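PDB 3KST: endo-1,4-beta-xylanase from Bacteroides thetaiotaomicron VPI-5482, which probably hydrolyses O-glycosidic bonds in xylan-type polysaccharides as a calcium-binding glycoside hydrolase of family 43. Local coordinates for residues Phe96-Glu101 / Lys127-Ser132; Ile103-Ser108 / Gln121-Glu126. One frame throughout, in Å; residues are numbered along the deposited sequence.

Strand 92-99, the middle strand of its three-stranded sheet, carries the first half of contact 1 at its C-terminal end. The chain turns at once into strand 102-108, the outer partner in that sheet, which carries the first half of contact 2. It then leaves the sheet in a long loop that doubles back at Gln-121 to Glu-126 against Ile-103, Cys-104 and Val-105, closing contact 2. The chain runs straight on, and Lys-127 to Ser-132 leads into strand 129-135, the edge of the next four-stranded sheet, closing contact 1. Contact 2 is thus nested inside contact 1. Together they tie two successive sheets, and the connection between them, in the five-bladed beta-propeller characteristic of this family.

Contact 1: Phe96-Glu101 / Lys127-Ser132; sequences FYSAEE and KSIDTS
Ser-98 OG and Glu-101 O each accept a backbone amide of the facing segment: Asp-130 N lies 3.0 Å from Ser-98 OG, and Ser-128 N 2.7 Å from Glu-101 O, coming in above the carbonyl plane. Ser-98 holds its hydroxyl anti to its own carbonyl carbon (chi1 -56°), which sets OG over the Ile-129-Asp-130 backbone.

A water extends this polar seam, 2.9 Å from both Ser-98 OG and Thr-131 OG1. Here one amide-to-hydroxyl bond and the water link strands 96-99 and 129-132, which run antiparallel at 172° but belong to different blades of the family 43 beta-propeller. Asp-130, the predicted modulator of the proton donor's pKa, accepts a hydrogen bond at OD2 from the amide of Gly-191, next to Glu-190, the predicted proton donor.

Apolar packing is modest. Thr-131 CB lies 3.8 Å from Phe-96 CB, while the phenyl ring leads off toward Tyr-85 and Leu-143. Ile-129 CG2 touches both Ser-98 CB and Glu-101 CA.

Charge enters at the exposed end. Glu-101 OE1 and Lys-127 NZ stand 4.1 Å apart, too far for a salt bridge, and a second water links them, donating to the carboxylate and accepting from the ammonium.

Contact 2: Ile103-Ser108 / Gln121-Glu126; sequences ICVATS and QPIWSE
Ile-103 meets the loop on two fronts, backbone and side chain. Its carbonyl O takes the amide hydrogen of Ile-123 in a nearly straight bond (2.8 Å, 170° at the hydrogen). Against the pyrrole edge of Trp-124, Ile-103 CG1 lies 3.8 Å from Trp-124 CD1, near the ring plane, and Ile-103 CD1 3.8 Å from Trp-124 NE1. Having CG1 between its backbone N and carbonyl carbon (chi1 56°) brings that arm round to the indole. Ile-123 CD1 adds a second apolar contact, 4.0 Å from Ile-103 CG1, and the side chains of Ile-123 and Val-105 cross at about a right angle, touching through their CG1 atoms. Replacing Ile-103 by an alanine would probably open a gap at the indole edge, stripping Trp-124 CD1 and NE1 of the carbons they pack on and Ile-123 CD1 of most of its apolar contact.

This is the close-packed part. On the looser side, Pro-122 CB meets Cys-104 SG at 4.0 Å, and water does much of the joining. One molecule accepts from Ile-103 N and donates to the carbonyls of Trp-124 and Glu-126; another spans Val-105 N and Gln-121 O. Glu-126 CB lies over one face of the indole, toward its rim, and Trp-124 NE1 hydrogen-bonds Ser-128 OG.

The loop flanks strand 102-108, the outer strand beside 92-99 in its blade, while Ile-103 and Ile-123 both reach Leu-143 on strand 141-148 of the next.

Contact 1: Phe96-Glu101 / Lys127-Ser132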
ATOM      1  N   PHE A  96      -5.766   0.249  -8.122  1.00  9.66           N
ATOM      2  CA  PHE A  96      -6.689  -0.299  -7.135  1.00  8.96           C
ATOM      3  C   PHE A  96      -6.700   0.686  -5.964  1.00  8.51           C
ATOM      4  O   PHE A  96      -5.654   1.124  -5.513  1.00  8.70           O
ATOM      5  CB  PHE A  96      -6.257  -1.689  -6.698  1.00  9.63           C
ATOM      6  CG  PHE A  96      -6.641  -2.747  -7.673  1.00  8.74           C
ATOM      7  CD1 PHE A  96      -5.900  -2.958  -8.839  1.00 10.70           C
ATOM      8  CD2 PHE A  96      -7.805  -3.479  -7.481  1.00 10.93           C
ATOM      9  CE1 PHE A  96      -6.320  -3.948  -9.764  1.00 10.64           C
ATOM     10  CE2 PHE A  96      -8.200  -4.445  -8.388  1.00 11.46           C
ATOM     11  CZ  PHE A  96      -7.465  -4.678  -9.518  1.00 11.71           C
ATOM     12  N   TYR A  97      -7.878   1.014  -5.459  1.00  8.77           N
ATOM     13  CA  TYR A  97      -7.983   2.080  -4.451  1.00  8.47           C
ATOM     14  C   TYR A  97      -9.274   2.015  -3.659  1.00  9.20           C
ATOM     15  O   TYR A  97     -10.132   1.194  -3.953  1.00  9.38           O
ATOM     16  CB  TYR A  97      -7.885   3.426  -5.164  1.00  9.55           C
ATOM     17  CG  TYR A  97      -8.976   3.704  -6.182  1.00  5.89           C
ATOM     18  CD1 TYR A  97      -8.932   3.146  -7.478  1.00  7.29           C
ATOM     19  CD2 TYR A  97     -10.051   4.530  -5.866  1.00  6.66           C
ATOM     20  CE1 TYR A  97      -9.952   3.407  -8.445  1.00  6.14           C
ATOM     21  CE2 TYR A  97     -11.085   4.825  -6.833  1.00  6.41           C
ATOM     22  CZ  TYR A  97     -11.014   4.253  -8.120  1.00  8.46           C
ATOM     23  OH  TYR A  97     -12.002   4.523  -9.052  1.00  8.20           O
ATOM     24  N   SER A  98      -9.378   2.882  -2.647  1.00  8.76           N
ATOM     25  CA  SER A  98     -10.564   3.038  -1.851  1.00  8.27           C
ATOM     26  C   SER A  98     -11.172   4.384  -2.160  1.00  8.29           C
ATOM     27  O   SER A  98     -10.475   5.320  -2.455  1.00  7.54           O
ATOM     28  CB  SER A  98     -10.221   2.949  -0.378  1.00  7.84           C
ATOM     29  OG  SER A  98      -9.568   1.726  -0.102  1.00  9.49           O
ATOM     30  N   ALA A  99     -12.490   4.461  -2.130  1.00  7.76           N
ATOM     31  CA  ALA A  99     -13.227   5.707  -2.334  1.00  6.91           C
ATOM     32  C   ALA A  99     -14.543   5.554  -1.577  1.00  7.49           C
ATOM     33  O   ALA A  99     -15.224   4.557  -1.758  1.00  7.40           O
ATOM     34  CB  ALA A  99     -13.446   5.998  -3.854  1.00  7.86           C
ATOM     35  N   GLU A 100     -14.874   6.505  -0.696  1.00  8.64           N
ATOM     36  CA  GLU A 100     -16.051   6.422   0.199  1.00  9.16           C
ATOM     37  C   GLU A 100     -16.171   5.077   0.961  1.00  8.91           C
ATOM     38  O   GLU A 100     -17.273   4.533   1.120  1.00 10.20           O
ATOM     39  CB  GLU A 100     -17.366   6.725  -0.537  1.00  9.66           C
ATOM     40  CG  GLU A 100     -17.398   7.996  -1.348  1.00 10.82           C
ATOM     41  CD  GLU A 100     -18.795   8.520  -1.668  1.00 11.36           C
ATOM     42  OE1 GLU A 100     -19.811   7.910  -1.247  1.00 12.46           O
ATOM     43  OE2 GLU A 100     -18.874   9.573  -2.335  1.00 11.27           O
ATOM     44  N   GLU A 101     -15.025   4.554   1.417  1.00  8.75           N
ATOM     45  CA  GLU A 101     -14.933   3.291   2.133  1.00  9.52           C
ATOM     46  C   GLU A 101     -15.392   2.064   1.312  1.00  8.97           C
ATOM     47  O   GLU A 101     -15.884   1.101   1.893  1.00  8.93           O
ATOM     48  CB  GLU A 101     -15.632   3.372   3.519  1.00  8.85           C
ATOM     49  CG  GLU A 101     -14.914   4.348   4.468  1.00 10.69           C
ATOM     50  CD  GLU A 101     -15.660   4.649   5.742  1.00 14.11           C
ATOM     51  OE1 GLU A 101     -16.853   5.036   5.675  1.00 12.26           O
ATOM     52  OE2 GLU A 101     -15.028   4.546   6.813  1.00 18.02           O
ATOM     53  N   LYS A 127     -18.603  -2.279   2.376  1.00 10.96           N
ATOM     54  CA  LYS A 127     -17.558  -1.323   2.762  1.00 11.59           C
ATOM     55  C   LYS A 127     -16.219  -2.061   2.945  1.00 10.03           C
ATOM     56  O   LYS A 127     -16.138  -3.126   3.558  1.00  9.94           O
ATOM     57  CB  LYS A 127     -17.896  -0.561   4.037  1.00 11.99           C
ATOM     58  CG  LYS A 127     -18.953   0.512   3.926  1.00 14.52           C
ATOM     59  CD  LYS A 127     -19.052   1.305   5.230  1.00 16.61           C
ATOM     60  CE  LYS A 127     -20.321   2.158   5.291  1.00 18.47           C
ATOM     61  NZ  LYS A 127     -20.389   3.029   6.497  1.00 19.19           N
ATOM     62  N   SER A 128     -15.162  -1.487   2.382  1.00  8.97           N
ATOM     63  CA  SER A 128     -13.856  -2.109   2.398  1.00  9.29           C
ATOM     64  C   SER A 128     -12.830  -1.119   1.925  1.00  8.60           C
ATOM     65  O   SER A 128     -13.147  -0.253   1.125  1.00  8.58           O
ATOM     66  CB  SER A 128     -13.801  -3.430   1.558  1.00  9.58           C
ATOM     67  OG  SER A 128     -14.623  -3.414   0.381  1.00 12.42           O
ATOM     68  N   ILE A 129     -11.596  -1.309   2.381  1.00  9.12           N
ATOM     69  CA  ILE A 129     -10.507  -0.429   2.013  1.00  8.58           C
ATOM     70  C   ILE A 129      -9.177  -1.171   1.859  1.00  8.76           C
ATOM     71  O   ILE A 129      -9.070  -2.399   2.100  1.00  8.03           O
ATOM     72  CB  ILE A 129     -10.345   0.689   3.086  1.00  8.45           C
ATOM     73  CG1 ILE A 129     -10.062   0.086   4.475  1.00  8.13           C
ATOM     74  CG2 ILE A 129     -11.577   1.620   3.107  1.00  8.74           C
ATOM     75  CD1 ILE A 129      -9.799   1.109   5.543  1.00  8.94           C
ATOM     76  N   ASP A 130      -8.152  -0.419   1.449  1.00  8.41           N
ATOM     77  CA  ASP A 130      -6.763  -0.905   1.439  1.00  8.28           C
ATOM     78  C   ASP A 130      -6.454  -2.102   0.501  1.00  8.56           C
ATOM     79  O   ASP A 130      -5.717  -3.023   0.839  1.00  8.27           O
ATOM     80  CB  ASP A 130      -6.247  -1.156   2.879  1.00  9.27           C
ATOM     81  CG  ASP A 130      -6.232   0.082   3.731  1.00  9.05           C
ATOM     82  OD1 ASP A 130      -6.746   1.118   3.298  1.00  9.15           O
ATOM     83  OD2 ASP A 130      -5.649   0.020   4.833  1.00  9.48           O
ATOM     84  N   THR A 131      -7.010  -2.020  -0.694  1.00  9.11           N
ATOM     85  CA  THR A 131      -6.757  -2.994  -1.745  1.00  9.84           C
ATOM     86  C   THR A 131      -5.252  -3.222  -2.003  1.00  9.85           C
ATOM     87  O   THR A 131      -4.467  -2.269  -2.048  1.00 10.48           O
ATOM     88  CB  THR A 131      -7.304  -2.524  -3.096  1.00  9.57           C
ATOM     89  OG1 THR A 131      -6.812  -1.204  -3.378  1.00 11.02           O
ATOM     90  CG2 THR A 131      -8.802  -2.538  -3.129  1.00 11.43           C
ATOM     91  N   SER A 132      -4.873  -4.478  -2.170  1.00  9.86           N
ATOM     92  CA  SER A 132      -3.531  -4.829  -2.630  1.00 10.23           C
ATOM     93  C   SER A 132      -3.685  -6.107  -3.444  1.00 10.41           C
ATOM     94  O   SER A 132      -4.235  -7.081  -2.923  1.00 10.28           O
ATOM     95  CB  SER A 132      -2.541  -5.048  -1.497  1.00 10.18           C
ATOM     96  OG  SER A 132      -1.237  -5.163  -2.046  1.00 10.48           O
TER
HETATM   97  O   HOH W   1      -7.147   0.954  -1.537  1.00  8.18           O
HETATM   98  O   HOH W   2     -19.253   5.464   4.943  1.00 24.06           O

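Contact 2: Ile103-Ser108 / Gln121-Glu126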
ATOM      1  N   ILE A 103     -13.994  -0.437  -2.219  1.00  8.45           N
ATOM      2  CA  ILE A 103     -12.815  -0.738  -3.051  1.00  8.13           C
ATOM      3  C   ILE A 103     -13.170  -0.668  -4.530  1.00  8.57           C
ATOM      4  O   ILE A 103     -14.228  -1.153  -4.935  1.00  9.37           O
ATOM      5  CB  ILE A 103     -12.151  -2.062  -2.689  1.00  9.23           C
ATOM      6  CG1 ILE A 103     -13.116  -3.258  -2.743  1.00  8.61           C
ATOM      7  CG2 ILE A 103     -11.610  -1.942  -1.258  1.00  8.94           C
ATOM      8  CD1 ILE A 103     -12.438  -4.598  -2.577  1.00 10.45           C
ATOM      9  N   CYS A 104     -12.247  -0.109  -5.299  1.00  9.81           N
ATOM     10  CA  CYS A 104     -12.427   0.225  -6.703  1.00  9.38           C
ATOM     11  C   CYS A 104     -11.203  -0.016  -7.545  1.00  9.98           C
ATOM     12  O   CYS A 104     -10.068  -0.048  -7.040  1.00 10.22           O
ATOM     13  CB  CYS A 104     -12.726   1.730  -6.809  1.00  9.38           C
ATOM     14  SG  CYS A 104     -14.167   2.336  -5.938  1.00 12.15           S
ATOM     15  N   VAL A 105     -11.433  -0.098  -8.861  1.00 10.12           N
ATOM     16  CA  VAL A 105     -10.352  -0.267  -9.814  1.00 10.31           C
ATOM     17  C   VAL A 105     -10.601   0.590 -11.054  1.00 10.51           C
ATOM     18  O   VAL A 105     -11.740   0.644 -11.562  1.00 11.05           O
ATOM     19  CB  VAL A 105     -10.117  -1.778 -10.190  1.00  9.69           C
ATOM     20  CG1 VAL A 105     -11.368  -2.424 -10.771  1.00 12.17           C
ATOM     21  CG2 VAL A 105      -8.913  -1.949 -11.138  1.00 10.23           C
ATOM     22  N   ALA A 106      -9.534   1.263 -11.485  1.00 10.39           N
ATOM     23  CA  ALA A 106      -9.489   2.097 -12.686  1.00  9.85           C
ATOM     24  C   ALA A 106      -8.303   1.656 -13.513  1.00  9.94           C
ATOM     25  O   ALA A 106      -7.430   0.916 -13.034  1.00 10.02           O
ATOM     26  CB  ALA A 106      -9.350   3.597 -12.306  1.00 10.54           C
ATOM     27  N   THR A 107      -8.295   2.037 -14.788  1.00 10.72           N
ATOM     28  CA  THR A 107      -7.193   1.699 -15.669  1.00 11.21           C
ATOM     29  C   THR A 107      -6.645   2.914 -16.425  1.00 10.83           C
ATOM     30  O   THR A 107      -7.322   3.930 -16.591  1.00 11.02           O
ATOM     31  CB  THR A 107      -7.548   0.561 -16.701  1.00 10.84           C
ATOM     32  OG1 THR A 107      -8.380   1.069 -17.753  1.00 13.22           O
ATOM     33  CG2 THR A 107      -8.239  -0.621 -16.049  1.00 11.25           C
ATOM     34  N   SER A 108      -5.423   2.737 -16.910  1.00 12.01           N
ATOM     35  CA  SER A 108      -4.695   3.720 -17.714  1.00 12.03           C
ATOM     36  C   SER A 108      -3.756   3.025 -18.677  1.00 11.63           C
ATOM     37  O   SER A 108      -3.272   1.932 -18.420  1.00 11.05           O
ATOM     38  CB  SER A 108      -3.878   4.638 -16.798  1.00 11.95           C
ATOM     39  OG  SER A 108      -3.090   5.618 -17.501  1.00 10.37           O
ATOM     40  N   GLN A 121     -18.416   2.469 -10.431  1.00 12.42           N
ATOM     41  CA  GLN A 121     -18.873   1.608  -9.352  1.00 13.20           C
ATOM     42  C   GLN A 121     -17.716   0.873  -8.723  1.00 12.80           C
ATOM     43  O   GLN A 121     -16.688   0.667  -9.360  1.00 12.92           O
ATOM     44  CB  GLN A 121     -19.883   0.595  -9.896  1.00 13.90           C
ATOM     45  CG  GLN A 121     -21.222   1.218 -10.268  1.00 16.22           C
ATOM     46  CD  GLN A 121     -21.936   1.868  -9.088  1.00 17.79           C
ATOM     47  OE1 GLN A 121     -21.950   1.325  -7.984  1.00 21.31           O
ATOM     48  NE2 GLN A 121     -22.517   3.034  -9.312  1.00 19.84           N
ATOM     49  N   PRO A 122     -17.886   0.463  -7.466  1.00 13.17           N
ATOM     50  CA  PRO A 122     -16.834  -0.301  -6.810  1.00 12.57           C
ATOM     51  C   PRO A 122     -16.851  -1.773  -7.275  1.00 12.69           C
ATOM     52  O   PRO A 122     -17.741  -2.195  -8.031  1.00 11.78           O
ATOM     53  CB  PRO A 122     -17.205  -0.172  -5.338  1.00 12.81           C
ATOM     54  CG  PRO A 122     -18.630  -0.083  -5.340  1.00 13.34           C
ATOM     55  CD  PRO A 122     -19.046   0.634  -6.580  1.00 12.38           C
ATOM     56  N   ILE A 123     -15.857  -2.528  -6.815  1.00 11.61           N
ATOM     57  CA  ILE A 123     -15.663  -3.964  -7.142  1.00 12.04           C
ATOM     58  C   ILE A 123     -16.833  -4.789  -6.572  1.00 12.07           C
ATOM     59  O   ILE A 123     -17.364  -5.660  -7.262  1.00 12.14           O
ATOM     60  CB  ILE A 123     -14.262  -4.429  -6.587  1.00 11.59           C
ATOM     61  CG1 ILE A 123     -13.122  -3.749  -7.353  1.00 11.02           C
ATOM     62  CG2 ILE A 123     -14.058  -5.931  -6.599  1.00 11.59           C
ATOM     63  CD1 ILE A 123     -11.833  -3.661  -6.512  1.00 10.40           C
ATOM     64  N   TRP A 124     -17.217  -4.493  -5.329  1.00 12.70           N
ATOM     65  CA  TRP A 124     -18.369  -5.114  -4.654  1.00 12.75           C
ATOM     66  C   TRP A 124     -19.025  -4.090  -3.709  1.00 13.34           C
ATOM     67  O   TRP A 124     -18.451  -3.024  -3.437  1.00 12.88           O
ATOM     68  CB  TRP A 124     -17.948  -6.426  -3.966  1.00 12.88           C
ATOM     69  CG  TRP A 124     -17.213  -6.292  -2.657  1.00 12.17           C
ATOM     70  CD1 TRP A 124     -16.264  -5.342  -2.311  1.00 13.46           C
ATOM     71  CD2 TRP A 124     -17.269  -7.203  -1.566  1.00 11.93           C
ATOM     72  NE1 TRP A 124     -15.807  -5.576  -1.052  1.00 13.12           N
ATOM     73  CE2 TRP A 124     -16.392  -6.722  -0.569  1.00 12.61           C
ATOM     74  CE3 TRP A 124     -18.021  -8.360  -1.308  1.00 12.46           C
ATOM     75  CZ2 TRP A 124     -16.229  -7.380   0.669  1.00 10.97           C
ATOM     76  CZ3 TRP A 124     -17.856  -9.011  -0.084  1.00 11.16           C
ATOM     77  CH2 TRP A 124     -16.971  -8.510   0.892  1.00 12.57           C
ATOM     78  N   SER A 125     -20.191  -4.433  -3.167  1.00 13.36           N
ATOM     79  CA  SER A 125     -20.994  -3.487  -2.368  1.00 14.73           C
ATOM     80  C   SER A 125     -20.634  -3.261  -0.910  1.00 13.73           C
ATOM     81  O   SER A 125     -20.981  -2.204  -0.368  1.00 14.65           O
ATOM     82  CB  SER A 125     -22.477  -3.877  -2.455  1.00 14.42           C
ATOM     83  OG  SER A 125     -22.713  -5.147  -1.878  1.00 19.56           O
ATOM     84  N   GLU A 126     -19.990  -4.238  -0.263  1.00 12.81           N
ATOM     85  CA  GLU A 126     -19.627  -4.092   1.161  1.00 12.24           C
ATOM     86  C   GLU A 126     -18.485  -3.116   1.340  1.00 11.57           C
ATOM     87  O   GLU A 126     -17.512  -3.199   0.588  1.00  9.76           O
ATOM     88  CB  GLU A 126     -19.173  -5.413   1.788  1.00 12.27           C
ATOM     89  CG  GLU A 126     -18.993  -5.338   3.324  1.00 14.85           C
ATOM     90  CD  GLU A 126     -18.680  -6.681   3.966  1.00 15.79           C
ATOM     91  OE1 GLU A 126     -19.381  -7.680   3.665  1.00 15.94           O
ATOM     92  OE2 GLU A 126     -17.721  -6.770   4.777  1.00 15.66           O
TER
HETATM   93  O   HOH W   3     -16.335  -2.169  -1.950  1.00 10.97           O
HETATM   94  O   HOH W   4     -14.308  -0.786  -9.350  1.00  9.75           O